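Long-range contacts in acetoacetate decarboxylase (PDB 5UPB), which is probably a lyase of the acetoacetate decarboxylase-like family, whose founding enzymes release carbon dioxide from acetoacetate by way of a lysine Schiff base: residues A56-F61 and G124-A129; A79-A84 and K107-I112; F102-K107 and P120-A125; C151-F156 and A224-L229. All blocks are in the same frame, centred on the assembly; numbering follows the deposited sequence.

How the interactions relate
Interactions 2 and 3, the most buried, lie on neighbouring strands 80-92 and 95-105, share Lys-107 and meet at the Glu-83 to Lys-121 salt bridge; interaction 2 uses the helix linking the two strands of interaction 3. Interaction 1 is partly buried and purely apolar, two crossing strands without a hydrogen bond, whereas interaction 3 rests on parallel backbone bonding and interaction 2 on aromatic packing with one lysine bond. Interaction 4 lies farthest out, its centre about 17 Å from the chain centre, and is the most polar, a salt-bridge network at a subunit interface. Glu-227 ties it to interaction 3 through Lys-122, and its strand 146-153 pairs with strand 125-129 of interaction 1.

Interaction 1: A56-F61 and G124-A129; sequences AYVGAF and GAITLA
Val-58 pushes one methyl between Ile-126 and Leu-128, where strand 56-61 crosses strand 125-129 in an orthogonal beta packing of the family's beta-rich fold. The short axes run at 84° and approach to 6.3 Å, and no hydrogen bond joins the strands, so side chains meet side chains and backbone. With CG1 of Val-58 trans to its backbone N (chi1 177°), that methyl is aimed at the other strand and lies 3.6 Å from Ile-126 CG2. Val-58 and Ile-126 pass flank against flank, pointing oppositely. The rest of Ile-126 leads off toward Trp-104, while the same Val-58 methyl also rests on Leu-128 CB at 3.9 Å. Leu-128 answers from the other strand, both its methyls lying near the backbone of strand 56-61. Gly-59 presents only backbone here, and a side chain at this position would run into the ring of Phe-61. Thr-127 turns away and packs on Val-80 of the second subunit, which places this strand between the body of its own chain and a neighbour. At the far end of the contact Leu-128 CD2 sits 3.8 Å from Ala-60 N and 4.2 Å from Ala-60 CB.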
loop_
_atom_site.group_PDB
_atom_site.type_symbol
_atom_site.label_atom_id
_atom_site.label_comp_id
_atom_site.label_asym_id
_atom_site.label_seq_id
_atom_site.Cartn_x
_atom_site.Cartn_y
_atom_site.Cartn_z
ATOM N N ALA A 56 18.631 -5.007 16.049
ATOM C CA ALA A 56 17.427 -4.930 15.230
ATOM C C ALA A 56 16.622 -3.706 15.664
ATOM O O ALA A 56 16.517 -3.442 16.867
ATOM C CB ALA A 56 16.596 -6.194 15.401
ATOM N N TYR A 57 16.131 -2.906 14.699
ATOM C CA TYR A 57 15.225 -1.824 15.069
ATOM C C TYR A 57 14.072 -1.684 14.099
ATOM O O TYR A 57 14.162 -2.032 12.915
ATOM C CB TYR A 57 15.932 -0.449 15.214
ATOM C CG TYR A 57 16.433 0.203 13.939
ATOM C CD1 TYR A 57 15.569 0.837 13.060
ATOM C CD2 TYR A 57 17.775 0.207 13.637
ATOM C CE1 TYR A 57 16.047 1.439 11.900
ATOM C CE2 TYR A 57 18.255 0.807 12.495
ATOM C CZ TYR A 57 17.394 1.414 11.633
ATOM O OH TYR A 57 17.880 2.028 10.512
ATOM N N VAL A 58 12.988 -1.136 14.638
ATOM C CA VAL A 58 11.887 -0.602 13.852
ATOM C C VAL A 58 11.663 0.822 14.325
ATOM O O VAL A 58 11.562 1.062 15.534
ATOM C CB VAL A 58 10.586 -1.402 14.040
ATOM C CG1 VAL A 58 9.472 -0.740 13.261
ATOM C CG2 VAL A 58 10.804 -2.858 13.667
ATOM N N GLY A 59 11.628 1.763 13.397
ATOM C CA GLY A 59 11.458 3.160 13.753
ATOM C C GLY A 59 10.506 3.900 12.839
ATOM O O GLY A 59 10.308 3.551 11.658
ATOM N N ALA A 60 9.936 4.954 13.403
ATOM C CA ALA A 60 9.139 5.940 12.677
ATOM C C ALA A 60 9.922 7.237 12.604
ATOM O O ALA A 60 10.230 7.845 13.647
ATOM C CB ALA A 60 7.780 6.131 13.373
ATOM N N PHE A 61 10.247 7.653 11.378
ATOM C CA PHE A 61 11.166 8.744 11.109
ATOM C C PHE A 61 10.447 9.916 10.466
ATOM O O PHE A 61 9.493 9.758 9.699
ATOM C CB PHE A 61 12.322 8.300 10.181
ATOM C CG PHE A 61 13.239 7.308 10.777
ATOM C CD1 PHE A 61 12.874 5.977 10.861
ATOM C CD2 PHE A 61 14.460 7.702 11.299
ATOM C CE1 PHE A 61 13.743 5.032 11.473
ATOM C CE2 PHE A 61 15.302 6.782 11.899
ATOM C CZ PHE A 61 14.933 5.449 11.984
ATOM N N GLY A 124 9.778 -2.089 2.021
ATOM C CA GLY A 124 8.879 -3.000 2.697
ATOM C C GLY A 124 7.713 -2.243 3.292
ATOM O O GLY A 124 7.594 -1.035 3.139
ATOM N N ALA A 125 6.858 -2.977 3.978
ATOM C CA ALA A 125 5.795 -2.382 4.773
ATOM C C ALA A 125 6.234 -2.519 6.220
ATOM O O ALA A 125 6.637 -3.607 6.636
ATOM C CB ALA A 125 4.456 -3.098 4.526
ATOM N N ILE A 126 6.268 -1.413 6.946
ATOM C CA ILE A 126 6.829 -1.369 8.295
ATOM C C ILE A 126 5.866 -0.630 9.202
ATOM O O ILE A 126 5.407 0.460 8.859
ATOM C CB ILE A 126 8.193 -0.656 8.340
ATOM C CG1 ILE A 126 9.193 -1.357 7.415
ATOM C CG2 ILE A 126 8.733 -0.640 9.778
ATOM C CD1 ILE A 126 9.427 -0.613 6.135
ATOM N N THR A 127 5.571 -1.208 10.365
ATOM C CA THR A 127 4.753 -0.516 11.356
ATOM C C THR A 127 5.466 -0.506 12.696
ATOM O O THR A 127 5.916 -1.552 13.163
ATOM C CB THR A 127 3.397 -1.201 11.566
ATOM O OG1 THR A 127 2.619 -1.171 10.359
ATOM C CG2 THR A 127 2.666 -0.485 12.705
ATOM N N LEU A 128 5.538 0.672 13.307
ATOM C CA LEU A 128 5.926 0.835 14.710
ATOM C C LEU A 128 4.698 1.290 15.483
ATOM O O LEU A 128 4.085 2.303 15.132
ATOM C CB LEU A 128 7.040 1.864 14.860
ATOM C CG LEU A 128 7.360 2.205 16.335
ATOM C CD1 LEU A 128 7.892 0.992 17.070
ATOM C CD2 LEU A 128 8.374 3.321 16.414
ATOM N N ALA A 129 4.310 0.541 16.510
ATOM C CA ALA A 129 3.201 0.940 17.365
ATOM C C ALA A 129 3.703 1.181 18.782
ATOM O O ALA A 129 4.275 0.278 19.394
ATOM C CB ALA A 129 2.092 -0.104 17.399
#

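Interaction 2: A79-A84 and K107-I112; sequences AVYNEA and KEWSLI
Tyr-81 reaches from strand 80-84 against the start of helix 108-112, where its atoms meet the N-cap residue and two residues of the first turn. CB lies 3.6 Å from Lys-107 CG. The ring then turns against Ser-110 and Trp-109 because CG sits between the backbone N and the carbonyl carbon (chi1 68°). On one flank CD1 meets Trp-109 CH2 at 3.5 Å, the two ring systems nearly perpendicular, with planes at 89°. Across the face lies Ser-110: its CB stands 3.9 Å from the ring centroid, almost on the normal, a CH-pi contact, and its OG is displaced toward the rim, 3.4 Å from Tyr-81 CE2. At the tip, Tyr-81 OH is 4.0 Å from Ser-110 OG. The opposite face stacks on Phe-61. With the ring cut back to an alanine, Ser-110, Phe-61 and the six-membered ring of Trp-109 would probably face a gap. Past Tyr-81 CB the bent chain of Lys-107 runs beside Val-80, bringing NZ to 2.8 Å from Val-80 O; NZ also bonds Ala-77 O. Trp-109 NE1 bonds His-154 NE2 of the third subunit, so the indole serves both this contact and the tetramer. Lys-107 is the N-cap residue, and the arrangement is that of a helix laid across a beta strand at 60° through its N-terminal turn.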
loop_
_atom_site.group_PDB
_atom_site.type_symbol
_atom_site.label_atom_id
_atom_site.label_comp_id
_atom_site.label_asym_id
_atom_site.label_seq_id
_atom_site.Cartn_x
_atom_site.Cartn_y
_atom_site.Cartn_z
ATOM N N ALA A 79 7.768 13.656 3.968
ATOM C CA ALA A 79 8.428 14.106 5.194
ATOM C C ALA A 79 8.485 13.047 6.278
ATOM O O ALA A 79 9.110 13.294 7.347
ATOM C CB ALA A 79 7.696 15.332 5.740
ATOM N N VAL A 80 7.879 11.874 6.046
ATOM C CA VAL A 80 7.825 10.809 7.044
ATOM C C VAL A 80 8.076 9.492 6.370
ATOM O O VAL A 80 7.700 9.284 5.207
ATOM C CB VAL A 80 6.478 10.752 7.803
ATOM C CG1 VAL A 80 6.322 11.987 8.700
ATOM C CG2 VAL A 80 5.296 10.670 6.838
ATOM N N TYR A 81 8.698 8.591 7.116
ATOM C CA TYR A 81 8.864 7.221 6.650
ATOM C C TYR A 81 9.085 6.304 7.837
ATOM O O TYR A 81 9.474 6.737 8.915
ATOM C CB TYR A 81 10.004 7.110 5.666
ATOM C CG TYR A 81 11.384 7.341 6.243
ATOM C CD1 TYR A 81 11.928 8.624 6.289
ATOM C CD2 TYR A 81 12.154 6.288 6.722
ATOM C CE1 TYR A 81 13.214 8.845 6.770
ATOM C CE2 TYR A 81 13.452 6.523 7.241
ATOM C CZ TYR A 81 13.968 7.787 7.219
ATOM O OH TYR A 81 15.238 8.071 7.688
ATOM N N ASN A 82 8.827 5.022 7.612
ATOM C CA ASN A 82 9.140 4.000 8.587
ATOM C C ASN A 82 10.259 3.129 8.060
ATOM O O ASN A 82 10.374 2.900 6.847
ATOM C CB ASN A 82 7.924 3.153 8.886
ATOM C CG ASN A 82 6.763 3.987 9.291
ATOM O OD1 ASN A 82 6.786 4.592 10.352
ATOM N ND2 ASN A 82 5.820 4.168 8.382
ATOM N N GLU A 83 11.018 2.574 8.988
ATOM C CA GLU A 83 12.191 1.800 8.623
ATOM C C GLU A 83 12.462 0.702 9.634
ATOM O O GLU A 83 12.286 0.889 10.848
ATOM C CB GLU A 83 13.399 2.711 8.518
ATOM C CG GLU A 83 14.681 2.029 8.102
ATOM C CD GLU A 83 15.785 3.054 7.798
ATOM O OE1 GLU A 83 15.772 3.626 6.690
ATOM O OE2 GLU A 83 16.636 3.325 8.669
ATOM N N ALA A 84 12.886 -0.462 9.108
ATOM C CA ALA A 84 13.333 -1.569 9.941
ATOM C C ALA A 84 14.707 -2.021 9.461
ATOM O O ALA A 84 14.991 -2.058 8.252
ATOM C CB ALA A 84 12.328 -2.718 9.874
ATOM N N LYS A 107 9.523 4.407 1.924
ATOM C CA LYS A 107 9.515 5.545 1.017
ATOM C C LYS A 107 10.784 5.455 0.178
ATOM O O LYS A 107 11.883 5.315 0.713
ATOM C CB LYS A 107 9.465 6.884 1.794
ATOM C CG LYS A 107 8.178 7.130 2.561
ATOM C CD LYS A 107 7.015 7.356 1.620
ATOM C CE LYS A 107 5.662 7.360 2.318
ATOM N NZ LYS A 107 5.697 8.429 3.400
ATOM N N GLU A 108 10.650 5.528 -1.139
ATOM C CA GLU A 108 11.823 5.291 -1.970
ATOM C C GLU A 108 12.809 6.446 -1.932
ATOM O O GLU A 108 13.991 6.225 -2.235
ATOM C CB GLU A 108 11.400 4.938 -3.432
ATOM C CG GLU A 108 11.338 6.074 -4.422
ATOM C CD GLU A 108 10.146 7.024 -4.204
ATOM O OE1 GLU A 108 10.039 7.645 -3.127
ATOM O OE2 GLU A 108 9.287 7.165 -5.116
ATOM N N TRP A 109 12.379 7.661 -1.569
ATOM C CA TRP A 109 13.357 8.735 -1.389
ATOM C C TRP A 109 14.302 8.432 -0.247
ATOM O O TRP A 109 15.476 8.799 -0.302
ATOM C CB TRP A 109 12.697 10.097 -1.164
ATOM C CG TRP A 109 11.491 10.135 -0.281
ATOM C CD1 TRP A 109 10.197 10.025 -0.668
ATOM C CD2 TRP A 109 11.465 10.374 1.130
ATOM N NE1 TRP A 109 9.357 10.147 0.409
ATOM C CE2 TRP A 109 10.106 10.372 1.528
ATOM C CE3 TRP A 109 12.454 10.610 2.089
ATOM C CZ2 TRP A 109 9.702 10.579 2.844
ATOM C CZ3 TRP A 109 12.048 10.791 3.428
ATOM C CH2 TRP A 109 10.672 10.772 3.777
ATOM N N SER A 110 13.832 7.714 0.756
ATOM C CA SER A 110 14.720 7.283 1.820
ATOM C C SER A 110 15.565 6.099 1.379
ATOM O O SER A 110 16.759 6.026 1.716
ATOM C CB SER A 110 13.895 6.948 3.071
ATOM O OG SER A 110 14.762 6.497 4.090
ATOM N N LEU A 111 15.010 5.226 0.531
ATOM C CA LEU A 111 15.809 4.160 -0.051
ATOM C C LEU A 111 16.991 4.722 -0.831
ATOM O O LEU A 111 18.145 4.280 -0.666
ATOM C CB LEU A 111 14.922 3.282 -0.931
ATOM C CG LEU A 111 15.639 2.105 -1.589
ATOM C CD1 LEU A 111 14.608 1.020 -1.826
ATOM C CD2 LEU A 111 16.302 2.539 -2.861
ATOM N N ILE A 112 16.725 5.680 -1.704
ATOM C CA ILE A 112 17.772 6.166 -2.579
ATOM C C ILE A 112 18.802 6.991 -1.811
ATOM O O ILE A 112 20.012 6.833 -2.016
ATOM C CB ILE A 112 17.137 6.953 -3.735
ATOM C CG1 ILE A 112 16.414 5.960 -4.711
ATOM C CG2 ILE A 112 18.191 7.800 -4.437
ATOM C CD1 ILE A 112 17.364 5.063 -5.480
#

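Interaction 3: F102-K107 and P120-A125; sequences FVWVDK and PKKIGA
Val-103 and Val-105 bond to Lys-122 and Gly-124 along two parallel strands. The well-made part lies in the middle: Lys-122 N donates to Val-103 O at 2.9 Å (165°), and Lys-122 O accepts Val-105 N at 2.9 Å. The last sound backbone bond is from Gly-124 N, which reaches Val-105 O at 2.9 Å from above the carbonyl plane. The start is looser, for Val-103 N meets Pro-120 O only in a weak, bent bond of 3.3 Å. At the other, partly exposed end Asp-106 meets the second segment through its CB, 3.4 Å from Gly-124 O, and more distantly through Ile-123 CD1. The buried sides differ in character. The extended chain of Lys-121 runs alongside Val-103, CG to CG1 at 3.7 Å, and crosses Val-105 CG1, delivering NZ to a salt bridge with Glu-83. On the other side Lys-122 CB lies 3.8 Å from Trp-104 CD1, and its straight chain leads NZ away to Glu-227 and to Ala-13 O of the third subunit. Exchanging Lys-121 for a leucine would probably leave the buried Glu-83 carboxylate without its salt-bridge partner. The parallel pair is joined through helix 108-116, a beta-alpha-beta crossover, and its adjacent lysines are consistent with the lysine pair of the acetoacetate decarboxylase active site.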
loop_
_atom_site.group_PDB
_atom_site.type_symbol
_atom_site.label_atom_id
_atom_site.label_comp_id
_atom_site.label_asym_id
_atom_site.label_seq_id
_atom_site.Cartn_x
_atom_site.Cartn_y
_atom_site.Cartn_z
ATOM N N PHE A 102 20.917 -5.227 6.424
ATOM C CA PHE A 102 19.581 -5.364 5.855
ATOM C C PHE A 102 18.702 -4.248 6.408
ATOM O O PHE A 102 18.446 -4.212 7.616
ATOM C CB PHE A 102 18.940 -6.712 6.204
ATOM C CG PHE A 102 19.746 -7.925 5.814
ATOM C CD1 PHE A 102 20.731 -7.864 4.868
ATOM C CD2 PHE A 102 19.486 -9.131 6.423
ATOM C CE1 PHE A 102 21.451 -8.993 4.531
ATOM C CE2 PHE A 102 20.203 -10.246 6.103
ATOM C CZ PHE A 102 21.185 -10.170 5.149
ATOM N N VAL A 103 18.163 -3.420 5.520
ATOM C CA VAL A 103 17.270 -2.321 5.865
ATOM C C VAL A 103 16.076 -2.350 4.925
ATOM O O VAL A 103 16.240 -2.523 3.710
ATOM C CB VAL A 103 17.988 -0.967 5.750
ATOM C CG1 VAL A 103 17.070 0.194 6.200
ATOM C CG2 VAL A 103 19.272 -0.994 6.563
ATOM N N TRP A 104 14.872 -2.179 5.487
ATOM C CA TRP A 104 13.637 -2.033 4.720
ATOM C C TRP A 104 12.984 -0.718 5.138
ATOM O O TRP A 104 12.892 -0.424 6.334
ATOM C CB TRP A 104 12.667 -3.219 4.946
ATOM C CG TRP A 104 13.240 -4.585 4.572
ATOM C CD1 TRP A 104 13.064 -5.262 3.374
ATOM C CD2 TRP A 104 14.072 -5.430 5.387
ATOM N NE1 TRP A 104 13.724 -6.468 3.419
ATOM C CE2 TRP A 104 14.355 -6.591 4.636
ATOM C CE3 TRP A 104 14.600 -5.318 6.677
ATOM C CZ2 TRP A 104 15.139 -7.627 5.125
ATOM C CZ3 TRP A 104 15.379 -6.363 7.171
ATOM C CH2 TRP A 104 15.635 -7.509 6.379
ATOM N N VAL A 105 12.565 0.079 4.148
ATOM C CA VAL A 105 11.982 1.394 4.363
ATOM C C VAL A 105 10.736 1.458 3.493
ATOM O O VAL A 105 10.582 0.688 2.534
ATOM C CB VAL A 105 13.015 2.525 4.044
ATOM C CG1 VAL A 105 13.368 2.578 2.545
ATOM C CG2 VAL A 105 12.523 3.878 4.490
ATOM N N ASP A 106 9.828 2.382 3.807
ATOM C CA ASP A 106 8.587 2.425 3.024
ATOM C C ASP A 106 8.438 3.679 2.171
ATOM O O ASP A 106 7.333 3.966 1.715
ATOM C CB ASP A 106 7.346 2.232 3.901
ATOM C CG ASP A 106 7.190 3.289 4.982
ATOM O OD1 ASP A 106 7.928 4.270 4.957
ATOM O OD2 ASP A 106 6.258 3.155 5.807
ATOM N N LYS A 107 9.523 4.407 1.924
ATOM C CA LYS A 107 9.515 5.545 1.017
ATOM C C LYS A 107 10.784 5.455 0.178
ATOM O O LYS A 107 11.883 5.315 0.713
ATOM C CB LYS A 107 9.465 6.884 1.794
ATOM C CG LYS A 107 8.178 7.130 2.561
ATOM C CD LYS A 107 7.015 7.356 1.620
ATOM C CE LYS A 107 5.662 7.360 2.318
ATOM N NZ LYS A 107 5.697 8.429 3.400
ATOM N N PRO A 120 22.333 -0.255 2.531
ATOM C CA PRO A 120 21.553 -1.152 1.659
ATOM C C PRO A 120 20.096 -1.190 2.085
ATOM O O PRO A 120 19.781 -1.682 3.173
ATOM C CB PRO A 120 22.236 -2.515 1.858
ATOM C CG PRO A 120 23.514 -2.241 2.555
ATOM C CD PRO A 120 23.268 -1.005 3.375
ATOM N N LYS A 121 19.195 -0.643 1.240
ATOM C CA LYS A 121 17.772 -0.578 1.585
ATOM C C LYS A 121 16.881 -1.187 0.495
ATOM O O LYS A 121 17.096 -0.972 -0.697
ATOM C CB LYS A 121 17.293 0.874 1.825
ATOM C CG LYS A 121 18.079 1.656 2.903
ATOM C CD LYS A 121 17.299 2.879 3.336
ATOM C CE LYS A 121 18.099 3.692 4.398
ATOM N NZ LYS A 121 17.256 4.811 4.899
ATOM N N LYS A 122 15.842 -1.888 0.931
ATOM C CA LYS A 122 14.735 -2.328 0.089
ATOM C C LYS A 122 13.458 -1.637 0.566
ATOM O O LYS A 122 13.426 -0.989 1.631
ATOM C CB LYS A 122 14.576 -3.842 0.172
ATOM C CG LYS A 122 15.788 -4.626 -0.373
ATOM C CD LYS A 122 15.554 -6.145 -0.226
ATOM C CE LYS A 122 16.690 -6.920 -0.752
ATOM N NZ LYS A 122 16.529 -8.399 -0.446
ATOM N N ILE A 123 12.396 -1.780 -0.227
ATOM C CA ILE A 123 11.086 -1.285 0.157
ATOM C C ILE A 123 10.331 -2.400 0.853
ATOM O O ILE A 123 10.198 -3.513 0.319
ATOM C CB ILE A 123 10.270 -0.805 -1.046
ATOM C CG1 ILE A 123 10.900 0.412 -1.714
ATOM C CG2 ILE A 123 8.796 -0.539 -0.561
ATOM C CD1 ILE A 123 10.878 1.671 -0.823
ATOM N N GLY A 124 9.778 -2.089 2.021
ATOM C CA GLY A 124 8.879 -3.000 2.697
ATOM C C GLY A 124 7.713 -2.243 3.292
ATOM O O GLY A 124 7.594 -1.035 3.139
ATOM N N ALA A 125 6.858 -2.977 3.978
ATOM C CA ALA A 125 5.795 -2.382 4.773
ATOM C C ALA A 125 6.234 -2.519 6.220
ATOM O O ALA A 125 6.637 -3.607 6.636
ATOM C CB ALA A 125 4.456 -3.098 4.526
#

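Interaction 4: C151-F156 and A224-L229; sequences CARHGF and APDEAL
Asp-226 OD2 is gripped by three groups: His-154 ND1, Arg-153 NH1 and Asn-75 ND2 of the third subunit. The histidine bond is the shortest across the two segments, 2.8 Å from ND1 to OD2, with the oxygen in the ring plane and offering its syn lone pair; imidazole and carboxylate are nearly coplanar, 26° apart. Arg-153 NH1 adds a weak, bent hydrogen bond of 3.1 Å to Asp-226 OD2 as part of a salt bridge, and a long bridge of 3.6 Å to Glu-227 OE2. Glu-227 OE1 also forms a salt bridge with Lys-122 NZ, and OE2 accepts from Trp-104 NE1. The extended Arg-153 chain, trans from chi1 (178°) to chi3, carries NH1 into this network. Arg-153 and His-154 sit on a beta hairpin closed by a type I' turn from Arg-153 to Phe-156, and Asp-226 and Glu-227 on the facing type I turn, Ala-224 to Glu-227. Arg-153 NE forms a salt bridge with Glu-108 of the third subunit, and a water links NH1 weakly to Asp-226 O. The Phe-156 ring makes a CH-pi contact with Pro-225 CD, 3.6 Å from the centroid and 22° off the normal, while Ala-224 CB lies 3.8 Å from Phe-156 CG.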
loop_
_atom_site.group_PDB
_atom_site.type_symbol
_atom_site.label_atom_id
_atom_site.label_comp_id
_atom_site.label_asym_id
_atom_site.label_seq_id
_atom_site.Cartn_x
_atom_site.Cartn_y
_atom_site.Cartn_z
ATOM N N CYS A 151 7.831 -5.790 10.177
ATOM C CA CYS A 151 8.099 -5.408 8.804
ATOM C C CYS A 151 7.922 -6.626 7.914
ATOM O O CYS A 151 8.097 -7.766 8.349
ATOM C CB CYS A 151 9.512 -4.814 8.651
ATOM S SG CYS A 151 10.808 -5.861 9.255
ATOM N N ALA A 152 7.517 -6.367 6.680
ATOM C CA ALA A 152 7.205 -7.418 5.725
ATOM C C ALA A 152 7.509 -6.928 4.314
ATOM O O ALA A 152 7.509 -5.722 4.043
ATOM C CB ALA A 152 5.737 -7.824 5.809
ATOM N N ARG A 153 7.743 -7.886 3.409
ATOM C CA ARG A 153 7.998 -7.557 2.015
ATOM C C ARG A 153 7.536 -8.711 1.145
ATOM O O ARG A 153 7.754 -9.875 1.492
ATOM C CB ARG A 153 9.486 -7.266 1.785
ATOM C CG ARG A 153 9.834 -6.952 0.322
ATOM C CD ARG A 153 11.293 -6.457 0.185
ATOM N NE ARG A 153 11.672 -6.193 -1.201
ATOM C CZ ARG A 153 12.168 -7.109 -2.036
ATOM N NH1 ARG A 153 12.377 -8.370 -1.639
ATOM N NH2 ARG A 153 12.467 -6.767 -3.291
ATOM N N HIS A 154 6.884 -8.386 0.014
ATOM C CA HIS A 154 6.447 -9.392 -0.974
ATOM C C HIS A 154 5.496 -10.407 -0.352
ATOM O O HIS A 154 5.355 -11.533 -0.837
ATOM C CB HIS A 154 7.640 -10.105 -1.603
ATOM C CG HIS A 154 8.329 -9.307 -2.668
ATOM N ND1 HIS A 154 9.546 -9.682 -3.208
ATOM C CD2 HIS A 154 7.978 -8.157 -3.287
ATOM C CE1 HIS A 154 9.902 -8.805 -4.127
ATOM N NE2 HIS A 154 8.976 -7.863 -4.186
ATOM N N GLY A 155 4.823 -10.001 0.725
ATOM C CA GLY A 155 3.938 -10.852 1.459
ATOM C C GLY A 155 4.591 -11.667 2.562
ATOM O O GLY A 155 3.873 -12.381 3.265
ATOM N N PHE A 156 5.919 -11.593 2.734
ATOM C CA PHE A 156 6.615 -12.372 3.742
ATOM C C PHE A 156 6.893 -11.509 4.969
ATOM O O PHE A 156 7.486 -10.436 4.855
ATOM C CB PHE A 156 7.936 -12.912 3.219
ATOM C CG PHE A 156 7.799 -13.761 1.964
ATOM C CD1 PHE A 156 7.430 -15.079 2.043
ATOM C CD2 PHE A 156 8.016 -13.194 0.715
ATOM C CE1 PHE A 156 7.292 -15.841 0.892
ATOM C CE2 PHE A 156 7.887 -13.953 -0.437
ATOM C CZ PHE A 156 7.511 -15.260 -0.359
ATOM N N ALA A 224 12.215 -15.539 3.837
ATOM C CA ALA A 224 11.713 -15.232 2.503
ATOM C C ALA A 224 12.656 -15.780 1.440
ATOM O O ALA A 224 13.873 -15.818 1.648
ATOM C CB ALA A 224 11.537 -13.718 2.332
ATOM N N PRO A 225 12.133 -16.179 0.284
ATOM C CA PRO A 225 13.014 -16.729 -0.764
ATOM C C PRO A 225 14.012 -15.717 -1.312
ATOM O O PRO A 225 15.041 -16.142 -1.848
ATOM C CB PRO A 225 12.032 -17.198 -1.842
ATOM C CG PRO A 225 10.781 -16.375 -1.628
ATOM C CD PRO A 225 10.721 -16.121 -0.118
ATOM N N ASP A 226 13.758 -14.401 -1.188
ATOM C CA ASP A 226 14.650 -13.359 -1.706
ATOM C C ASP A 226 15.302 -12.527 -0.591
ATOM O O ASP A 226 15.714 -11.379 -0.801
ATOM C CB ASP A 226 13.900 -12.462 -2.704
ATOM C CG ASP A 226 12.608 -11.864 -2.147
ATOM O OD1 ASP A 226 12.250 -12.149 -0.981
ATOM O OD2 ASP A 226 11.931 -11.133 -2.905
ATOM N N GLU A 227 15.428 -13.103 0.599
ATOM C CA GLU A 227 16.112 -12.462 1.717
ATOM C C GLU A 227 17.050 -13.482 2.325
ATOM O O GLU A 227 16.967 -14.671 2.024
ATOM C CB GLU A 227 15.134 -11.979 2.789
ATOM C CG GLU A 227 14.060 -11.042 2.292
ATOM C CD GLU A 227 14.597 -9.658 1.987
ATOM O OE1 GLU A 227 15.840 -9.459 2.059
ATOM O OE2 GLU A 227 13.777 -8.752 1.686
ATOM N N ALA A 228 17.880 -13.040 3.253
ATOM C CA ALA A 228 18.828 -13.927 3.912
ATOM C C ALA A 228 18.746 -13.755 5.420
ATOM O O ALA A 228 19.765 -13.647 6.107
ATOM C CB ALA A 228 20.260 -13.677 3.440
ATOM N N LEU A 229 17.514 -13.755 5.943
ATOM C CA LEU A 229 17.257 -13.498 7.354
ATOM C C LEU A 229 17.863 -14.571 8.236
ATOM O O LEU A 229 18.169 -14.301 9.394
ATOM C CB LEU A 229 15.751 -13.408 7.591
ATOM C CG LEU A 229 15.105 -12.223 6.886
ATOM C CD1 LEU A 229 13.616 -12.460 6.606
ATOM C CD2 LEU A 229 15.298 -10.992 7.747
HETATM O O HOH W 1 15.380 -9.197 -2.884
#